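Local coordinates for hypothetical protein PH0822 (Pyrococcus horikoshii, PDB 2YX6), which is of unknown function but binds ADP and belongs to the dinitrogenase iron-molybdenum cofactor biosynthesis family, at residues V3-E8 against I66-G71; R25-V30 against N57-H62. All blocks are in the same frame, centred on the assembly; numbering follows the deposited sequence.

Contact 1 (V3-E8 against I66-G71)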
loop_
_atom_site.group_PDB
_atom_site.type_symbol
_atom_site.label_atom_id
_atom_site.label_comp_id
_atom_site.label_asym_id
_atom_site.label_seq_id
_atom_site.Cartn_x
_atom_site.Cartn_y
_atom_site.Cartn_z
ATOM N N VAL A 3 2.910 3.400 9.360
ATOM C CA VAL A 3 3.337 2.161 8.737
ATOM C C VAL A 3 3.574 1.123 9.815
ATOM O O VAL A 3 4.229 1.407 10.824
ATOM C CB VAL A 3 4.588 2.402 7.905
ATOM C CG1 VAL A 3 5.060 1.084 7.204
ATOM C CG2 VAL A 3 4.300 3.564 6.908
ATOM N N ALA A 4 3.027 -0.069 9.573
ATOM C CA ALA A 4 3.098 -1.245 10.446
ATOM C C ALA A 4 4.095 -2.287 9.876
ATOM O O ALA A 4 4.057 -2.566 8.706
ATOM C CB ALA A 4 1.710 -1.888 10.501
ATOM N N ILE A 5 4.909 -2.883 10.729
ATOM C CA ILE A 5 5.936 -3.816 10.318
ATOM C C ILE A 5 6.022 -4.965 11.330
ATOM O O ILE A 5 6.235 -4.729 12.492
ATOM C CB ILE A 5 7.333 -3.153 10.164
ATOM C CG1 ILE A 5 7.312 -2.017 9.135
ATOM C CG2 ILE A 5 8.386 -4.230 9.771
ATOM C CD1 ILE A 5 7.359 -0.808 9.727
ATOM N N PRO A 6 5.898 -6.230 10.854
ATOM C CA PRO A 6 6.008 -7.377 11.783
ATOM C C PRO A 6 7.468 -7.552 12.199
ATOM O O PRO A 6 8.363 -7.488 11.324
ATOM C CB PRO A 6 5.527 -8.578 10.949
ATOM C CG PRO A 6 5.905 -8.240 9.496
ATOM C CD PRO A 6 5.749 -6.651 9.443
ATOM N N ALA A 7 7.731 -7.701 13.506
ATOM C CA ALA A 7 9.102 -7.787 13.996
ATOM C C ALA A 7 9.389 -9.184 14.466
ATOM O O ALA A 7 8.499 -9.857 14.999
ATOM C CB ALA A 7 9.323 -6.821 15.139
ATOM N N GLU A 8 10.646 -9.590 14.312
ATOM C CA GLU A 8 11.098 -10.901 14.727
ATOM C C GLU A 8 11.348 -10.983 16.267
ATOM O O GLU A 8 11.234 -12.039 16.894
ATOM C CB GLU A 8 12.357 -11.238 13.926
ATOM C CG GLU A 8 13.001 -12.567 14.275
ATOM C CD GLU A 8 14.396 -12.724 13.663
ATOM O OE1 GLU A 8 14.589 -12.368 12.475
ATOM O OE2 GLU A 8 15.314 -13.196 14.386
ATOM N N ILE A 66 -0.452 1.370 5.964
ATOM C CA ILE A 66 0.449 0.562 5.140
ATOM C C ILE A 66 1.137 -0.497 5.999
ATOM O O ILE A 66 1.504 -0.256 7.112
ATOM C CB ILE A 66 1.534 1.434 4.438
ATOM C CG1 ILE A 66 0.849 2.449 3.533
ATOM C CG2 ILE A 66 2.532 0.531 3.648
ATOM C CD1 ILE A 66 1.784 3.146 2.563
ATOM N N VAL A 67 1.290 -1.688 5.453
ATOM C CA VAL A 67 2.001 -2.778 6.129
ATOM C C VAL A 67 3.169 -3.205 5.244
ATOM O O VAL A 67 2.964 -3.496 4.042
ATOM C CB VAL A 67 1.043 -3.965 6.342
ATOM C CG1 VAL A 67 1.794 -5.177 6.877
ATOM C CG2 VAL A 67 -0.127 -3.552 7.231
ATOM N N LEU A 68 4.365 -3.257 5.823
ATOM C CA LEU A 68 5.514 -3.781 5.126
ATOM C C LEU A 68 5.822 -5.151 5.639
ATOM O O LEU A 68 6.136 -5.282 6.800
ATOM C CB LEU A 68 6.766 -2.909 5.355
ATOM C CG LEU A 68 6.522 -1.410 4.999
ATOM C CD1 LEU A 68 7.774 -0.618 5.305
ATOM C CD2 LEU A 68 6.105 -1.244 3.478
ATOM N N THR A 69 5.797 -6.160 4.764
ATOM C CA THR A 69 6.113 -7.509 5.222
ATOM C C THR A 69 7.064 -8.221 4.273
ATOM O O THR A 69 7.291 -7.769 3.154
ATOM C CB THR A 69 4.851 -8.399 5.263
ATOM O OG1 THR A 69 4.426 -8.579 3.924
ATOM C CG2 THR A 69 3.723 -7.814 6.072
ATOM N N TYR A 70 7.621 -9.336 4.761
ATOM C CA TYR A 70 8.360 -10.273 3.935
ATOM C C TYR A 70 7.311 -11.187 3.283
ATOM O O TYR A 70 6.793 -10.898 2.207
ATOM C CB TYR A 70 9.374 -11.059 4.782
ATOM C CG TYR A 70 10.238 -11.968 3.900
ATOM C CD1 TYR A 70 10.126 -13.348 3.963
ATOM C CD2 TYR A 70 11.124 -11.423 2.974
ATOM C CE1 TYR A 70 10.882 -14.188 3.097
ATOM C CE2 TYR A 70 11.904 -12.232 2.137
ATOM C CZ TYR A 70 11.791 -13.644 2.220
ATOM O OH TYR A 70 12.577 -14.471 1.370
ATOM N N GLY A 71 6.933 -12.230 4.005
ATOM C CA GLY A 71 5.907 -13.159 3.554
ATOM C C GLY A 71 4.575 -12.946 4.279
ATOM O O GLY A 71 4.517 -12.606 5.457
#
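Leu68 lays its branched end across Val3, and its CB lies alongside Ile5, three apolar side chains on the same face of two parallel strands. Val3 CG1 comes to 3.6 Å from Leu68 CG, crossing it at a slant; with CG1 anti to the backbone N (chi1 -179°) that branch meets Leu68, while CG2, beside the N, is nearest Ile66 CB. Ile5 and Leu68 instead point the same way, with Ile5 CG1 3.9 Å from Leu68 CB. Ala4 and Val67 pair on the reverse face, Ala4 CB 4.1 Å from Val67 CG2. Two bonds lace the backbones, Ala4 N to Ile66 O at 2.9 Å and Leu68 N to Ala4 O at 3.0 Å, the first almost straight (176° at the hydrogen). The lacing then stops, because Pro6 has no N-H to offer: its CD lies 3.0 Å from Leu68 O, a buried carbonyl without a hydrogen-bond partner in the model. Thr69 CG2 meets the proline ring roughly crosswise, while its OG1 bonds to Val88 O. Strand 2-7 is the middle strand of the mixed sheet, parallel to 66-68, with 26-33 antiparallel on its other side, 86-88 parallel beyond 66-68, and helix 95-103 over Ile5 and Leu68.

Contact 2 (R25-V30 against N57-H62)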
loop_
_atom_site.group_PDB
_atom_site.type_symbol
_atom_site.label_atom_id
_atom_site.label_comp_id
_atom_site.label_asym_id
_atom_site.label_seq_id
_atom_site.Cartn_x
_atom_site.Cartn_y
_atom_site.Cartn_z
ATOM N N ARG A 25 5.001 -11.980 16.656
ATOM C CA ARG A 25 4.462 -11.650 17.980
ATOM C C ARG A 25 4.714 -10.213 18.406
ATOM O O ARG A 25 4.184 -9.766 19.417
ATOM C CB ARG A 25 4.922 -12.656 19.045
ATOM C CG ARG A 25 4.236 -14.123 18.919
ATOM C CD ARG A 25 2.732 -14.300 19.451
ATOM N NE ARG A 25 1.728 -13.815 18.481
ATOM C CZ ARG A 25 1.174 -14.533 17.480
ATOM N NH1 ARG A 25 0.300 -13.947 16.649
ATOM N NH2 ARG A 25 1.469 -15.832 17.286
ATOM N N TYR A 26 5.493 -9.484 17.604
ATOM C CA TYR A 26 5.708 -8.059 17.814
ATOM C C TYR A 26 5.494 -7.296 16.527
ATOM O O TYR A 26 5.797 -7.773 15.460
ATOM C CB TYR A 26 7.143 -7.847 18.271
ATOM C CG TYR A 26 7.503 -8.569 19.606
ATOM C CD1 TYR A 26 7.144 -8.030 20.832
ATOM C CD2 TYR A 26 8.184 -9.769 19.598
ATOM C CE1 TYR A 26 7.450 -8.670 22.046
ATOM C CE2 TYR A 26 8.507 -10.446 20.808
ATOM C CZ TYR A 26 8.133 -9.882 22.027
ATOM O OH TYR A 26 8.485 -10.514 23.215
ATOM N N PHE A 27 4.987 -6.082 16.634
ATOM C CA PHE A 27 4.773 -5.223 15.491
ATOM C C PHE A 27 5.362 -3.893 15.847
ATOM O O PHE A 27 5.276 -3.450 16.993
ATOM C CB PHE A 27 3.296 -5.057 15.164
ATOM C CG PHE A 27 2.782 -6.087 14.184
ATOM C CD1 PHE A 27 2.701 -5.787 12.816
ATOM C CD2 PHE A 27 2.484 -7.375 14.601
ATOM C CE1 PHE A 27 2.272 -6.749 11.908
ATOM C CE2 PHE A 27 2.065 -8.360 13.673
ATOM C CZ PHE A 27 1.941 -8.039 12.373
ATOM N N VAL A 28 5.906 -3.233 14.845
ATOM C CA VAL A 28 6.392 -1.850 14.969
ATOM C C VAL A 28 5.552 -0.908 14.103
ATOM O O VAL A 28 5.346 -1.154 12.939
ATOM C CB VAL A 28 7.883 -1.788 14.496
ATOM C CG1 VAL A 28 8.446 -0.373 14.539
ATOM C CG2 VAL A 28 8.734 -2.751 15.272
ATOM N N PHE A 29 5.070 0.178 14.690
ATOM C CA PHE A 29 4.211 1.174 14.048
ATOM C C PHE A 29 5.060 2.422 13.952
ATOM O O PHE A 29 5.593 2.912 14.961
ATOM C CB PHE A 29 2.935 1.428 14.890
ATOM C CG PHE A 29 2.046 0.262 14.956
ATOM C CD1 PHE A 29 1.130 0.031 13.935
ATOM C CD2 PHE A 29 2.186 -0.683 15.953
ATOM C CE1 PHE A 29 0.291 -1.097 13.958
ATOM C CE2 PHE A 29 1.345 -1.831 15.980
ATOM C CZ PHE A 29 0.379 -1.996 14.984
ATOM N N VAL A 30 5.213 2.918 12.744
ATOM C CA VAL A 30 6.108 4.053 12.548
ATOM C C VAL A 30 5.338 5.188 11.922
ATOM O O VAL A 30 4.770 5.021 10.790
ATOM C CB VAL A 30 7.265 3.715 11.554
ATOM C CG1 VAL A 30 8.162 4.997 11.412
ATOM C CG2 VAL A 30 8.092 2.502 12.066
ATOM N N ASN A 57 -7.294 -6.566 11.743
ATOM C CA ASN A 57 -8.112 -5.677 12.525
ATOM C C ASN A 57 -7.235 -5.081 13.586
ATOM O O ASN A 57 -7.371 -3.942 13.908
ATOM C CB ASN A 57 -9.286 -6.449 13.154
ATOM C CG ASN A 57 -10.527 -6.534 12.220
ATOM O OD1 ASN A 57 -10.755 -5.680 11.348
ATOM N ND2 ASN A 57 -11.365 -7.517 12.477
ATOM N N PHE A 58 -6.336 -5.865 14.128
ATOM C CA PHE A 58 -5.328 -5.350 15.060
ATOM C C PHE A 58 -4.583 -4.176 14.445
ATOM O O PHE A 58 -4.517 -3.090 15.022
ATOM C CB PHE A 58 -4.368 -6.489 15.400
ATOM C CG PHE A 58 -3.226 -6.084 16.257
ATOM C CD1 PHE A 58 -3.424 -5.782 17.568
ATOM C CD2 PHE A 58 -1.946 -5.936 15.714
ATOM C CE1 PHE A 58 -2.359 -5.379 18.378
ATOM C CE2 PHE A 58 -0.897 -5.535 16.494
ATOM C CZ PHE A 58 -1.107 -5.254 17.853
ATOM N N ILE A 59 -4.078 -4.377 13.221
ATOM C CA ILE A 59 -3.343 -3.311 12.500
ATOM C C ILE A 59 -4.215 -2.063 12.235
ATOM O O ILE A 59 -3.839 -0.957 12.610
ATOM C CB ILE A 59 -2.667 -3.908 11.232
ATOM C CG1 ILE A 59 -1.663 -4.973 11.654
ATOM C CG2 ILE A 59 -2.004 -2.855 10.419
ATOM C CD1 ILE A 59 -0.566 -4.416 12.635
ATOM N N LYS A 60 -5.400 -2.241 11.649
ATOM C CA LYS A 60 -6.355 -1.166 11.424
ATOM C C LYS A 60 -6.687 -0.404 12.709
ATOM O O LYS A 60 -6.663 0.811 12.738
ATOM C CB LYS A 60 -7.629 -1.712 10.794
ATOM C CG LYS A 60 -8.520 -0.585 10.167
ATOM C CD LYS A 60 -9.880 -1.113 9.723
ATOM C CE LYS A 60 -10.804 -0.051 9.092
ATOM N NZ LYS A 60 -12.271 -0.515 9.017
ATOM N N ASP A 61 -6.917 -1.143 13.796
ATOM C CA ASP A 61 -7.213 -0.533 15.097
ATOM C C ASP A 61 -6.063 0.330 15.624
ATOM O O ASP A 61 -6.284 1.214 16.423
ATOM C CB ASP A 61 -7.566 -1.594 16.127
ATOM C CG ASP A 61 -8.879 -2.342 15.781
ATOM O OD1 ASP A 61 -9.725 -1.764 15.049
ATOM O OD2 ASP A 61 -9.026 -3.524 16.229
ATOM N N HIS A 62 -4.842 0.041 15.179
ATOM C CA HIS A 62 -3.691 0.874 15.488
ATOM C C HIS A 62 -3.399 2.003 14.514
ATOM O O HIS A 62 -2.415 2.701 14.663
ATOM C CB HIS A 62 -2.478 -0.010 15.697
ATOM C CG HIS A 62 -2.456 -0.647 17.059
ATOM N ND1 HIS A 62 -3.239 -1.735 17.381
ATOM C CD2 HIS A 62 -1.783 -0.315 18.192
ATOM C CE1 HIS A 62 -3.019 -2.076 18.642
ATOM N NE2 HIS A 62 -2.141 -1.228 19.156
#
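The Phe29 ring carries His62 CB over one face and Phe58 CE2 at its edge, near the ring plane. Beyond CB the imidazole continues as an offset stack on Phe29, centroids 4.9 Å apart and planes only 16° from parallel. One face of the Phe58 ring in turn has His62 ND1 over it, toward the rim. Ile59 CD1 fills the angle between the strand's two phenylalanines, 3.5 Å from both Phe29 CZ and Phe27 CD1. With CG1 beside its backbone N (chi1 -62°), Ile59 reaches both rings by CD1, although its first bond does not point at the strand. His62, just past the helix end, is kept from turning by its bond from ND1 to Phe58 O (3.0 Å), which lies in the imidazole plane, with the donor above the carbonyl plane. His62 N reaches the same oxygen from the opposite face, so two donors grip it. With an alanine in place of Phe29, the imidazole would probably lose its stacking partner and a gap would open beside Ile59 CD1. Helix 54-61 lies against a mixed sheet of order 3-2-1-4-5 whose second strand, 26-33, is antiparallel to the first, consistent with a ribonuclease H-like topology.

Contact 1 and contact 2 lie about 9 Å apart, centre to centre, and meet in one mixed sheet. Strands 2-7 and 26-33 are neighbours in it, tied by probable hydrogen bonds such as Ala7 N to Tyr26 O (2.8 Å). Along the chain, contact 2 is nested within the loop that contact 1 closes: helix 54-61 packs on the sheet before the chain enters strand 66-68 beside strand 2-7. Val67 CG2 and Ile59 CG2, 3.8 Å apart, carry the packing from one contact to the other. Beyond the strand, Thr69 lies near Val87, an ADP-binding residue, so the end of contact 1 lies close to the ADP site, which is empty of ADP in this chain.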